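Local coordinates for uncharacterized protein (Thermus thermophilus HB8, PDB 6SCE) that probably acts as a CARF-domain DNA nuclease of Type III CRISPR defence, switched on when it binds cyclic oligoadenylate, at residues G112-A115 and L116-P119; E136-T139 and L140-A144; L320-P323 and E324-S327; P351-L354 and R355-R358. All coordinates share one frame; numbering follows the deposited sequence.

Interactions 1, 3 and 4 close round nucleotide A3 of chain B, while interactions 1 and 2 reach nucleotide A2, illustrating how short loops and helix starts build a binding site for cyclic oligoadenylate. Two seven-stranded sheets, with strands 5-10 and 293-297, share one strand order, consistent with paired CARF domains: interactions 1 and 2 belong to the first, interactions 3 and 4 to the second. The domains are tied where Arg114 NE of interaction 1 meets Glu324 OE1 of interaction 3 in a 2.8 Å salt bridge. Interactions 3 and 4 touch, their centres 13 Å apart, whereas interaction 2 stands off, its nearest atoms about 16 Å from interaction 3 and about 14 Å from interaction 4.

Interaction 1: G112-A115 and L116-P119; sequences GHRA and LEAP. With nucleotides of chain B.
With CG of Arg114 trans to the backbone nitrogen (chi1 171°) and CG of Glu117 placed beside its own backbone nitrogen (chi1 -78°), the two side chains leave the same flank of a type II beta turn. The turn spans Arg114 to Glu117 and reverses the chain between strands 105-111 and 120-125 of the first CARF-like sheet. It is closed by Glu117 N, which donates to Arg114 O at 3.2 Å, while Leu116 takes the positive phi usual at the third position and gives its N-H to Tyr189 OH.

Arg114 CG packs against Glu117 CD at 3.7 Å, but the charged ends part. The guanidinium and carboxylate planes stand 73° apart, and Arg114 NH1 remains 4.4 Å from Glu117 OE2. A water accepts from Arg114 NH1 at 3.0 Å in the guanidinium plane; its very short approach to the glutamate makes a bridge doubtful. The principal partners lie further out: Arg114 NE bridges to Glu324, and Glu117 OE1 to Arg120.

The residue before the turn faces the ligand. His113 O receives a weak hydrogen bond from N6 of A3 of chain B at 3.4 Å, and Glu111 holds His113 ND1. At the other end of the ring, His113 NE2 shares a 2.7 Å hydrogen bond with the ribose O2' of A2 of chain B, which lies near the ring plane.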
loop_
_atom_site.group_PDB
_atom_site.type_symbol
_atom_site.label_atom_id
_atom_site.label_comp_id
_atom_site.label_asym_id
_atom_site.label_seq_id
_atom_site.Cartn_x
_atom_site.Cartn_y
_atom_site.Cartn_z
ATOM N N GLY A 112 -8.937 -12.480 6.555
ATOM C CA GLY A 112 -9.903 -11.536 7.100
ATOM C C GLY A 112 -10.039 -10.260 6.321
ATOM O O GLY A 112 -10.230 -9.173 6.904
ATOM N N HIS A 113 -9.977 -10.371 5.007
ATOM C CA HIS A 113 -9.902 -9.211 4.188
ATOM C C HIS A 113 -11.235 -8.752 3.591
ATOM O O HIS A 113 -11.253 -7.802 2.831
ATOM C CB HIS A 113 -8.871 -9.443 3.098
ATOM C CG HIS A 113 -7.467 -9.535 3.624
ATOM N ND1 HIS A 113 -6.793 -10.724 3.736
ATOM C CD2 HIS A 113 -6.615 -8.573 4.040
ATOM C CE1 HIS A 113 -5.578 -10.493 4.213
ATOM N NE2 HIS A 113 -5.448 -9.199 4.404
ATOM N N ARG A 114 -12.337 -9.411 3.928
ATOM C CA ARG A 114 -13.655 -8.913 3.506
ATOM C C ARG A 114 -14.367 -8.182 4.660
ATOM O O ARG A 114 -14.602 -8.750 5.730
ATOM C CB ARG A 114 -14.494 -10.082 2.971
ATOM C CG ARG A 114 -15.967 -9.743 2.686
ATOM C CD ARG A 114 -16.208 -8.683 1.629
ATOM N NE ARG A 114 -15.753 -8.974 0.261
ATOM C CZ ARG A 114 -16.323 -9.793 -0.619
ATOM N NH1 ARG A 114 -17.408 -10.513 -0.311
ATOM N NH2 ARG A 114 -15.803 -9.893 -1.833
ATOM N N ALA A 115 -14.655 -6.907 4.445
ATOM C CA ALA A 115 -15.292 -6.065 5.436
ATOM C C ALA A 115 -16.604 -6.652 5.910
ATOM O O ALA A 115 -17.358 -7.214 5.108
ATOM C CB ALA A 115 -15.535 -4.657 4.869
ATOM N N LEU A 116 -16.813 -6.541 7.216
ATOM C CA LEU A 116 -17.978 -7.008 7.943
ATOM C C LEU A 116 -18.168 -8.512 8.011
ATOM O O LEU A 116 -19.204 -8.979 8.483
ATOM C CB LEU A 116 -19.263 -6.333 7.418
ATOM C CG LEU A 116 -19.372 -4.833 7.632
ATOM C CD1 LEU A 116 -20.732 -4.361 7.135
ATOM C CD2 LEU A 116 -19.191 -4.451 9.080
ATOM N N GLU A 117 -17.186 -9.296 7.569
ATOM C CA GLU A 117 -17.249 -10.748 7.767
ATOM C C GLU A 117 -16.315 -11.187 8.872
ATOM O O GLU A 117 -15.385 -10.469 9.197
ATOM C CB GLU A 117 -16.883 -11.461 6.496
ATOM C CG GLU A 117 -18.013 -11.468 5.481
ATOM C CD GLU A 117 -17.809 -12.506 4.400
ATOM O OE1 GLU A 117 -16.852 -13.299 4.496
ATOM O OE2 GLU A 117 -18.597 -12.502 3.434
ATOM N N ALA A 118 -16.541 -12.355 9.452
ATOM C CA ALA A 118 -15.545 -12.925 10.342
ATOM C C ALA A 118 -14.427 -13.475 9.463
ATOM O O ALA A 118 -14.675 -13.887 8.316
ATOM C CB ALA A 118 -16.128 -14.046 11.189
ATOM N N PRO A 119 -13.208 -13.522 9.995
ATOM C CA PRO A 119 -12.122 -14.185 9.230
ATOM C C PRO A 119 -12.417 -15.653 8.979
ATOM O O PRO A 119 -13.238 -16.243 9.697
ATOM C CB PRO A 119 -10.908 -14.068 10.148
ATOM C CG PRO A 119 -11.243 -12.983 11.099
ATOM C CD PRO A 119 -12.736 -13.016 11.287
ATOM P P A B 3 -1.950 -10.903 3.328
ATOM O OP1 A B 3 -2.643 -12.252 3.245
ATOM O OP2 A B 3 -0.455 -11.010 3.463
ATOM O "O5'" A B 3 -2.337 -10.046 2.052
ATOM C "C5'" A B 3 -2.100 -8.635 1.946
ATOM C "C4'" A B 3 -2.492 -8.227 0.545
ATOM O "O4'" A B 3 -3.925 -8.428 0.359
ATOM C "C3'" A B 3 -2.212 -6.775 0.177
ATOM O "O3'" A B 3 -1.538 -6.792 -1.066
ATOM C "C2'" A B 3 -3.619 -6.165 0.073
ATOM O "O2'" A B 3 -3.707 -5.072 -0.814
ATOM C "C1'" A B 3 -4.416 -7.367 -0.419
ATOM N N9 A B 3 -5.836 -7.270 -0.170
ATOM C C8 A B 3 -6.436 -6.944 1.023
ATOM N N7 A B 3 -7.751 -6.976 0.945
ATOM C C5 A B 3 -8.014 -7.379 -0.353
ATOM C C6 A B 3 -9.222 -7.615 -1.039
ATOM N N6 A B 3 -10.415 -7.507 -0.460
ATOM N N1 A B 3 -9.127 -8.032 -2.323
ATOM C C2 A B 3 -7.916 -8.174 -2.875
ATOM N N3 A B 3 -6.708 -7.975 -2.330
ATOM C C4 A B 3 -6.838 -7.573 -1.051
ATOM P P A B 2 1.868 -9.147 8.161
ATOM O OP1 A B 2 1.842 -7.842 8.892
ATOM O OP2 A B 2 2.245 -10.436 8.842
ATOM O "O5'" A B 2 0.409 -9.353 7.526
ATOM C "C5'" A B 2 0.079 -10.646 6.967
ATOM C "C4'" A B 2 -1.348 -10.629 6.482
ATOM O "O4'" A B 2 -2.225 -10.495 7.633
ATOM C "C3'" A B 2 -1.715 -9.503 5.524
ATOM O "O3'" A B 2 -2.561 -9.970 4.475
ATOM C "C2'" A B 2 -2.497 -8.536 6.410
ATOM O "O2'" A B 2 -3.459 -7.800 5.685
ATOM C "C1'" A B 2 -3.178 -9.500 7.371
ATOM N N9 A B 2 -3.633 -8.907 8.614
ATOM C C8 A B 2 -3.204 -7.734 9.192
ATOM N N7 A B 2 -3.863 -7.444 10.285
ATOM C C5 A B 2 -4.788 -8.468 10.427
ATOM C C6 A B 2 -5.789 -8.721 11.385
ATOM N N6 A B 2 -6.088 -7.889 12.380
ATOM N N1 A B 2 -6.504 -9.863 11.246
ATOM C C2 A B 2 -6.262 -10.640 10.182
ATOM N N3 A B 2 -5.358 -10.498 9.211
ATOM C C4 A B 2 -4.652 -9.374 9.394
HETATM O O HOH W 1 -19.155 -10.548 2.070
#

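Interaction 2: E136-T139 and L140-A144; sequences EALT and LEEYA. With nucleotides of chain B.
Leu138 lies across Tyr143 at about a right angle, its CD2 poised over one face of the phenol, 4.0 Å from the ring centroid and 15° off the normal. This CH-pi contact is reinforced lower down the side chain, where Leu138 CB meets Tyr143 CE2 at 3.5 Å. Leu138 also packs against Tyr18 and Leu19 of helix 15-28, so it touches that helix as well as the start of helix 140-148.

Thr139 and Glu142 cross more obliquely and form a capping box. Thr139 sits at the N-cap with its hydroxyl between the backbone nitrogen and the carbonyl carbon (chi1 66°), from where OG1 accepts Glu142 N at 3.0 Å. The return bond runs from Thr139 N to Glu142 OE1 at 2.9 Å and meets that oxygen on its anti side, 16° out of the carboxylate plane. Glu142 is also gripped by Lys22 through OE1 and by Tyr18 through OE2, which holds the carboxylate in place. The first helical turn is sealed by Tyr143 N donating to Thr139 O at 3.0 Å.

The capped helix thus presents the tyrosine to the ligand edge-on. N6 of A2 of chain B donates to Tyr143 OH at 3.0 Å, and because this oxygen accepts the adenine N-H, its own proton is available for Gly186 O, so one hydroxyl serves both roles.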
loop_
_atom_site.group_PDB
_atom_site.type_symbol
_atom_site.label_atom_id
_atom_site.label_comp_id
_atom_site.label_asym_id
_atom_site.label_seq_id
_atom_site.Cartn_x
_atom_site.Cartn_y
_atom_site.Cartn_z
ATOM N N GLU A 136 -13.244 -18.016 17.201
ATOM C CA GLU A 136 -11.845 -17.664 17.442
ATOM C C GLU A 136 -11.521 -16.178 17.191
ATOM O O GLU A 136 -10.475 -15.692 17.603
ATOM C CB GLU A 136 -10.968 -18.503 16.505
ATOM C CG GLU A 136 -11.088 -20.004 16.731
ATOM C CD GLU A 136 -12.098 -20.688 15.819
ATOM O OE1 GLU A 136 -13.028 -20.017 15.303
ATOM O OE2 GLU A 136 -11.953 -21.915 15.586
ATOM N N ALA A 137 -12.417 -15.481 16.503
ATOM C CA ALA A 137 -12.253 -14.031 16.223
ATOM C C ALA A 137 -11.719 -13.236 17.388
ATOM O O ALA A 137 -12.196 -13.366 18.538
ATOM C CB ALA A 137 -13.597 -13.445 15.808
ATOM N N LEU A 138 -10.724 -12.386 17.133
ATOM C CA LEU A 138 -10.189 -11.587 18.214
ATOM C C LEU A 138 -11.283 -10.658 18.797
ATOM O O LEU A 138 -12.103 -10.064 18.062
ATOM C CB LEU A 138 -8.990 -10.750 17.748
ATOM C CG LEU A 138 -7.616 -11.422 17.879
ATOM C CD1 LEU A 138 -7.570 -12.782 17.224
ATOM C CD2 LEU A 138 -6.551 -10.482 17.322
ATOM N N THR A 139 -11.243 -10.520 20.102
ATOM C CA THR A 139 -12.148 -9.639 20.834
ATOM C C THR A 139 -11.549 -8.248 20.894
ATOM O O THR A 139 -10.372 -8.018 20.598
ATOM C CB THR A 139 -12.333 -10.140 22.282
ATOM O OG1 THR A 139 -11.081 -10.033 22.970
ATOM C CG2 THR A 139 -12.852 -11.604 22.304
ATOM N N LEU A 140 -12.350 -7.293 21.318
ATOM C CA LEU A 140 -11.863 -5.944 21.516
ATOM C C LEU A 140 -10.741 -5.941 22.518
ATOM O O LEU A 140 -9.747 -5.233 22.348
ATOM C CB LEU A 140 -12.996 -4.992 21.928
ATOM C CG LEU A 140 -12.536 -3.525 21.948
ATOM C CD1 LEU A 140 -13.600 -2.563 21.459
ATOM C CD2 LEU A 140 -12.018 -3.112 23.321
ATOM N N GLU A 141 -10.879 -6.729 23.582
ATOM C CA GLU A 141 -9.850 -6.721 24.615
ATOM C C GLU A 141 -8.530 -7.291 24.080
ATOM O O GLU A 141 -7.453 -6.833 24.456
ATOM C CB GLU A 141 -10.292 -7.559 25.803
ATOM C CG GLU A 141 -11.392 -6.908 26.615
ATOM C CD GLU A 141 -12.715 -6.815 25.896
ATOM O OE1 GLU A 141 -13.062 -7.713 25.058
ATOM O OE2 GLU A 141 -13.410 -5.792 26.188
ATOM N N GLU A 142 -8.641 -8.296 23.230
ATOM C CA GLU A 142 -7.419 -8.887 22.585
ATOM C C GLU A 142 -6.752 -7.839 21.676
ATOM O O GLU A 142 -5.550 -7.658 21.726
ATOM C CB GLU A 142 -7.796 -10.158 21.862
ATOM C CG GLU A 142 -7.949 -11.337 22.814
ATOM C CD GLU A 142 -8.582 -12.565 22.220
ATOM O OE1 GLU A 142 -9.384 -12.447 21.269
ATOM O OE2 GLU A 142 -8.271 -13.699 22.711
ATOM N N TYR A 143 -7.540 -7.129 20.849
ATOM C CA TYR A 143 -6.965 -6.031 20.072
ATOM C C TYR A 143 -6.365 -4.933 20.926
ATOM O O TYR A 143 -5.326 -4.397 20.583
ATOM C CB TYR A 143 -7.993 -5.452 19.111
ATOM C CG TYR A 143 -8.099 -6.206 17.838
ATOM C CD1 TYR A 143 -7.055 -6.197 16.921
ATOM C CD2 TYR A 143 -9.215 -6.939 17.531
ATOM C CE1 TYR A 143 -7.157 -6.859 15.719
ATOM C CE2 TYR A 143 -9.326 -7.594 16.319
ATOM C CZ TYR A 143 -8.281 -7.568 15.424
ATOM O OH TYR A 143 -8.371 -8.269 14.220
ATOM N N ALA A 144 -7.007 -4.607 22.048
ATOM C CA ALA A 144 -6.484 -3.574 22.925
ATOM C C ALA A 144 -5.131 -3.958 23.488
ATOM O O ALA A 144 -4.208 -3.116 23.560
ATOM C CB ALA A 144 -7.470 -3.258 24.054
ATOM P P A B 2 1.868 -9.147 8.161
ATOM O OP1 A B 2 1.842 -7.842 8.892
ATOM O OP2 A B 2 2.245 -10.436 8.842
ATOM O "O5'" A B 2 0.409 -9.353 7.526
ATOM C "C5'" A B 2 0.079 -10.646 6.967
ATOM C "C4'" A B 2 -1.348 -10.629 6.482
ATOM O "O4'" A B 2 -2.225 -10.495 7.633
ATOM C "C3'" A B 2 -1.715 -9.503 5.524
ATOM O "O3'" A B 2 -2.561 -9.970 4.475
ATOM C "C2'" A B 2 -2.497 -8.536 6.410
ATOM O "O2'" A B 2 -3.459 -7.800 5.685
ATOM C "C1'" A B 2 -3.178 -9.500 7.371
ATOM N N9 A B 2 -3.633 -8.907 8.614
ATOM C C8 A B 2 -3.204 -7.734 9.192
ATOM N N7 A B 2 -3.863 -7.444 10.285
ATOM C C5 A B 2 -4.788 -8.468 10.427
ATOM C C6 A B 2 -5.789 -8.721 11.385
ATOM N N6 A B 2 -6.088 -7.889 12.380
ATOM N N1 A B 2 -6.504 -9.863 11.246
ATOM C C2 A B 2 -6.262 -10.640 10.182
ATOM N N3 A B 2 -5.358 -10.498 9.211
ATOM C C4 A B 2 -4.652 -9.374 9.394
#

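Interaction 3: L320-P323 and E324-S327; sequences LTTP and EMES. With nucleotides of chain B.
Thr322 and Glu324 read the same edge of one adenine. Thr322 OG1 donates to N1 of A3 of chain B at 2.7 Å, and the exocyclic N6 of that base donates to Glu324 OE1 at 3.0 Å, so one acceptor and one donor of the base are matched by neighbouring side chains. The pair is itself in close contact: their side chains cross obliquely, with Glu324 OE2 reaching Thr322 CB at 3.2 Å. Glu324 achieves this by placing CG between its backbone nitrogen and carbonyl carbon (chi1 59°) and then bending at chi2, which folds the carboxylate back over the threonine. Met325, a selenomethionine here, adds an apolar lid, its CE lying above the base at 3.6 Å from C4.

One shell further out, two of these groups have partners of their own. Arg114 from the other domain forms a salt bridge with Glu324 OE1, an interaction that would probably keep the carboxylate negative and fixed in direction. Thr321 OG1 touches Met325 CB at 3.3 Å and crosses that side chain at about a right angle, while the same oxygen is hydrogen-bonded to Val298 O. The backbone turns tightly here: Met325 N donates to Thr322 O at 2.9 Å and Glu326 N to Pro323 O at 3.0 Å.

The chain thereby passes from strand 316-321 into helix 326-338, the first junction of a beta-alpha-beta unit. Ligand-binding residues at the C-terminal end of a parallel strand, just before the next helix, are the hallmark of Rossmann-like folds, the class to which CARF domains belong.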
loop_
_atom_site.group_PDB
_atom_site.type_symbol
_atom_site.label_atom_id
_atom_site.label_comp_id
_atom_site.label_asym_id
_atom_site.label_seq_id
_atom_site.Cartn_x
_atom_site.Cartn_y
_atom_site.Cartn_z
ATOM N N LEU A 320 -6.804 -11.004 -12.054
ATOM C CA LEU A 320 -7.884 -11.430 -11.178
ATOM C C LEU A 320 -7.919 -10.619 -9.923
ATOM O O LEU A 320 -6.883 -10.364 -9.328
ATOM C CB LEU A 320 -7.714 -12.907 -10.798
ATOM C CG LEU A 320 -7.742 -13.938 -11.918
ATOM C CD1 LEU A 320 -7.557 -15.361 -11.378
ATOM C CD2 LEU A 320 -9.027 -13.842 -12.694
ATOM N N THR A 321 -9.108 -10.213 -9.492
ATOM C CA THR A 321 -9.246 -9.609 -8.179
ATOM C C THR A 321 -10.687 -9.701 -7.676
ATOM O O THR A 321 -11.518 -10.393 -8.261
ATOM C CB THR A 321 -8.682 -8.169 -8.117
ATOM O OG1 THR A 321 -8.496 -7.803 -6.739
ATOM C CG2 THR A 321 -9.569 -7.180 -8.830
ATOM N N THR A 322 -10.938 -9.049 -6.561
ATOM C CA THR A 322 -12.191 -9.101 -5.875
ATOM C C THR A 322 -13.036 -7.908 -6.306
ATOM O O THR A 322 -12.547 -6.873 -6.798
ATOM C CB THR A 322 -11.995 -9.032 -4.353
ATOM O OG1 THR A 322 -11.181 -7.892 -4.054
ATOM C CG2 THR A 322 -11.313 -10.269 -3.847
ATOM N N PRO A 323 -14.347 -8.031 -6.106
ATOM C CA PRO A 323 -15.214 -6.934 -6.534
ATOM C C PRO A 323 -14.909 -5.637 -5.842
ATOM O O PRO A 323 -15.014 -4.592 -6.465
ATOM C CB PRO A 323 -16.636 -7.446 -6.221
ATOM C CG PRO A 323 -16.488 -8.696 -5.464
ATOM C CD PRO A 323 -15.074 -9.165 -5.528
ATOM N N GLU A 324 -14.480 -5.669 -4.581
ATOM C CA GLU A 324 -14.080 -4.429 -3.903
ATOM C C GLU A 324 -12.815 -3.739 -4.489
ATOM O O GLU A 324 -12.532 -2.583 -4.169
ATOM C CB GLU A 324 -13.953 -4.631 -2.384
ATOM C CG GLU A 324 -12.959 -5.691 -1.917
ATOM C CD GLU A 324 -13.591 -7.063 -1.698
ATOM O OE1 GLU A 324 -13.421 -7.696 -0.618
ATOM O OE2 GLU A 324 -14.267 -7.533 -2.608
HETATM N N MSE A 325 -12.084 -4.416 -5.371
HETATM C CA MSE A 325 -10.928 -3.817 -6.051
HETATM C C MSE A 325 -11.301 -3.523 -7.493
HETATM O O MSE A 325 -10.418 -3.425 -8.365
HETATM C CB MSE A 325 -9.733 -4.789 -5.992
HETATM C CG MSE A 325 -9.141 -5.074 -4.618
HETATM SE SE MSE A 325 -8.054 -3.513 -4.077
HETATM C CE MSE A 325 -7.562 -4.282 -2.335
ATOM N N GLU A 326 -12.602 -3.357 -7.800
ATOM C CA GLU A 326 -12.995 -3.122 -9.189
ATOM C C GLU A 326 -12.288 -1.908 -9.804
ATOM O O GLU A 326 -11.823 -1.990 -10.914
ATOM C CB GLU A 326 -14.518 -2.979 -9.327
ATOM C CG GLU A 326 -14.962 -2.665 -10.746
ATOM C CD GLU A 326 -14.966 -1.174 -11.036
ATOM O OE1 GLU A 326 -15.080 -0.375 -10.081
ATOM O OE2 GLU A 326 -14.862 -0.802 -12.223
ATOM N N SER A 327 -12.202 -0.791 -9.087
ATOM C CA SER A 327 -11.546 0.409 -9.632
ATOM C C SER A 327 -10.101 0.117 -10.036
ATOM O O SER A 327 -9.667 0.445 -11.136
ATOM C CB SER A 327 -11.526 1.552 -8.615
ATOM O OG SER A 327 -12.841 1.950 -8.301
ATOM P P A B 3 -1.950 -10.903 3.328
ATOM O OP1 A B 3 -2.643 -12.252 3.245
ATOM O OP2 A B 3 -0.455 -11.010 3.463
ATOM O "O5'" A B 3 -2.337 -10.046 2.052
ATOM C "C5'" A B 3 -2.100 -8.635 1.946
ATOM C "C4'" A B 3 -2.492 -8.227 0.545
ATOM O "O4'" A B 3 -3.925 -8.428 0.359
ATOM C "C3'" A B 3 -2.212 -6.775 0.177
ATOM O "O3'" A B 3 -1.538 -6.792 -1.066
ATOM C "C2'" A B 3 -3.619 -6.165 0.073
ATOM O "O2'" A B 3 -3.707 -5.072 -0.814
ATOM C "C1'" A B 3 -4.416 -7.367 -0.419
ATOM N N9 A B 3 -5.836 -7.270 -0.170
ATOM C C8 A B 3 -6.436 -6.944 1.023
ATOM N N7 A B 3 -7.751 -6.976 0.945
ATOM C C5 A B 3 -8.014 -7.379 -0.353
ATOM C C6 A B 3 -9.222 -7.615 -1.039
ATOM N N6 A B 3 -10.415 -7.507 -0.460
ATOM N N1 A B 3 -9.127 -8.032 -2.323
ATOM C C2 A B 3 -7.916 -8.174 -2.875
ATOM N N3 A B 3 -6.708 -7.975 -2.330
ATOM C C4 A B 3 -6.838 -7.573 -1.051
#

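Interaction 4: P351-L354 and R355-R358; sequences PWAL and REVR. With nucleotides of chain B.
Ala353 CB rests against the end of Glu356, 3.7 Å from its CD, and this small methyl lies on the firm side of the contact. Glu356, extended beyond CG, carries its OE2 to the hydroxyl of Ser349, which helps hold the carboxylate. Close by, Leu354 and Val357 turn into the protein: Leu354 packs on Leu388 and Leu392, and Val357 on Leu390 and Leu348. The backbone is equally compact, with Val357 N donating to Ala353 O at 3.2 Å and Arg358 N to Leu354 O at 3.1 Å.

These bonds open helix 354-370, whose N-cap is Ala353. That residue is also the centre of an inverse gamma turn, closed by Leu354 N donating to Trp352 O at 2.8 Å, which swings the chain out of the loop following strand 342-347 of the Rossmann-like second CARF domain. Before the turn, Pro351 reaches the ligand: its CB lies 3.8 Å from N6 of A3 of chain B, on the face of the adenine away from Met325.

The looser side belongs to Arg355, which is exposed; its CG, beside the backbone nitrogen (chi1 -68°), comes only to 4.0 Å from Leu354 CD2 before the chain bends at chi3. Arg358, by contrast, is held: it packs on Leu392, NH1 pairs with Glu128, and its guanidinium has Arg355 CA 4.1 Å above one face, offset toward the rim.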
loop_
_atom_site.group_PDB
_atom_site.type_symbol
_atom_site.label_atom_id
_atom_site.label_comp_id
_atom_site.label_asym_id
_atom_site.label_seq_id
_atom_site.Cartn_x
_atom_site.Cartn_y
_atom_site.Cartn_z
ATOM N N PRO A 351 -11.933 -12.368 -1.265
ATOM C CA PRO A 351 -10.475 -12.459 -1.067
ATOM C C PRO A 351 -9.997 -13.786 -0.534
ATOM O O PRO A 351 -8.799 -14.035 -0.508
ATOM C CB PRO A 351 -10.189 -11.310 -0.092
ATOM C CG PRO A 351 -11.471 -11.032 0.604
ATOM C CD PRO A 351 -12.514 -11.264 -0.492
ATOM N N TRP A 352 -10.926 -14.640 -0.112
ATOM C CA TRP A 352 -10.616 -15.985 0.347
ATOM C C TRP A 352 -10.528 -16.991 -0.774
ATOM O O TRP A 352 -10.231 -18.145 -0.512
ATOM C CB TRP A 352 -11.719 -16.478 1.319
ATOM C CG TRP A 352 -13.077 -16.490 0.604
ATOM C CD1 TRP A 352 -13.589 -17.489 -0.191
ATOM C CD2 TRP A 352 -14.047 -15.437 0.595
ATOM N NE1 TRP A 352 -14.809 -17.100 -0.709
ATOM C CE2 TRP A 352 -15.122 -15.860 -0.225
ATOM C CE3 TRP A 352 -14.120 -14.189 1.216
ATOM C CZ2 TRP A 352 -16.250 -15.075 -0.439
ATOM C CZ3 TRP A 352 -15.244 -13.404 0.995
ATOM C CH2 TRP A 352 -16.289 -13.851 0.174
ATOM N N ALA A 353 -10.789 -16.584 -2.010
ATOM C CA ALA A 353 -11.119 -17.559 -3.064
ATOM C C ALA A 353 -9.904 -18.156 -3.781
ATOM O O ALA A 353 -9.741 -18.022 -4.990
ATOM C CB ALA A 353 -12.082 -16.947 -4.044
ATOM N N LEU A 354 -9.073 -18.823 -2.987
ATOM C CA LEU A 354 -7.865 -19.479 -3.448
ATOM C C LEU A 354 -8.217 -20.472 -4.559
ATOM O O LEU A 354 -7.583 -20.507 -5.599
ATOM C CB LEU A 354 -7.242 -20.202 -2.279
ATOM C CG LEU A 354 -6.001 -21.022 -2.535
ATOM C CD1 LEU A 354 -5.207 -21.190 -1.249
ATOM C CD2 LEU A 354 -6.319 -22.382 -3.151
ATOM N N ARG A 355 -9.260 -21.268 -4.346
ATOM C CA ARG A 355 -9.591 -22.303 -5.343
ATOM C C ARG A 355 -10.132 -21.743 -6.641
ATOM O O ARG A 355 -9.893 -22.324 -7.714
ATOM C CB ARG A 355 -10.547 -23.325 -4.739
ATOM C CG ARG A 355 -9.862 -24.156 -3.657
ATOM C CD ARG A 355 -10.760 -25.225 -3.015
ATOM N NE ARG A 355 -11.918 -24.676 -2.304
ATOM C CZ ARG A 355 -13.133 -24.494 -2.841
ATOM N NH1 ARG A 355 -14.118 -23.992 -2.103
ATOM N NH2 ARG A 355 -13.383 -24.806 -4.112
ATOM N N GLU A 356 -10.831 -20.615 -6.573
ATOM C CA GLU A 356 -11.250 -19.923 -7.784
ATOM C C GLU A 356 -10.074 -19.436 -8.608
ATOM O O GLU A 356 -10.070 -19.548 -9.830
ATOM C CB GLU A 356 -12.175 -18.747 -7.482
ATOM C CG GLU A 356 -13.510 -19.176 -6.881
ATOM C CD GLU A 356 -14.461 -18.022 -6.652
ATOM O OE1 GLU A 356 -14.181 -16.906 -7.126
ATOM O OE2 GLU A 356 -15.511 -18.232 -6.008
ATOM N N VAL A 357 -9.062 -18.863 -7.960
ATOM C CA VAL A 357 -7.894 -18.422 -8.713
ATOM C C VAL A 357 -7.233 -19.610 -9.413
ATOM O O VAL A 357 -6.900 -19.542 -10.601
ATOM C CB VAL A 357 -6.839 -17.711 -7.820
ATOM C CG1 VAL A 357 -5.638 -17.350 -8.670
ATOM C CG2 VAL A 357 -7.428 -16.472 -7.171
ATOM N N ARG A 358 -7.021 -20.682 -8.658
ATOM C CA ARG A 358 -6.393 -21.884 -9.171
ATOM C C ARG A 358 -7.168 -22.422 -10.380
ATOM O O ARG A 358 -6.587 -22.715 -11.423
ATOM C CB ARG A 358 -6.303 -22.960 -8.085
ATOM C CG ARG A 358 -5.481 -24.191 -8.491
ATOM C CD ARG A 358 -5.692 -25.345 -7.512
ATOM N NE ARG A 358 -7.131 -25.599 -7.432
ATOM C CZ ARG A 358 -7.800 -26.019 -6.358
ATOM N NH1 ARG A 358 -7.189 -26.285 -5.222
ATOM N NH2 ARG A 358 -9.120 -26.176 -6.436
ATOM P P A B 3 -1.950 -10.903 3.328
ATOM O OP1 A B 3 -2.643 -12.252 3.245
ATOM O OP2 A B 3 -0.455 -11.010 3.463
ATOM O "O5'" A B 3 -2.337 -10.046 2.052
ATOM C "C5'" A B 3 -2.100 -8.635 1.946
ATOM C "C4'" A B 3 -2.492 -8.227 0.545
ATOM O "O4'" A B 3 -3.925 -8.428 0.359
ATOM C "C3'" A B 3 -2.212 -6.775 0.177
ATOM O "O3'" A B 3 -1.538 -6.792 -1.066
ATOM C "C2'" A B 3 -3.619 -6.165 0.073
ATOM O "O2'" A B 3 -3.707 -5.072 -0.814
ATOM C "C1'" A B 3 -4.416 -7.367 -0.419
ATOM N N9 A B 3 -5.836 -7.270 -0.170
ATOM C C8 A B 3 -6.436 -6.944 1.023
ATOM N N7 A B 3 -7.751 -6.976 0.945
ATOM C C5 A B 3 -8.014 -7.379 -0.353
ATOM C C6 A B 3 -9.222 -7.615 -1.039
ATOM N N6 A B 3 -10.415 -7.507 -0.460
ATOM N N1 A B 3 -9.127 -8.032 -2.323
ATOM C C2 A B 3 -7.916 -8.174 -2.875
ATOM N N3 A B 3 -6.708 -7.975 -2.330
ATOM C C4 A B 3 -6.838 -7.573 -1.051
#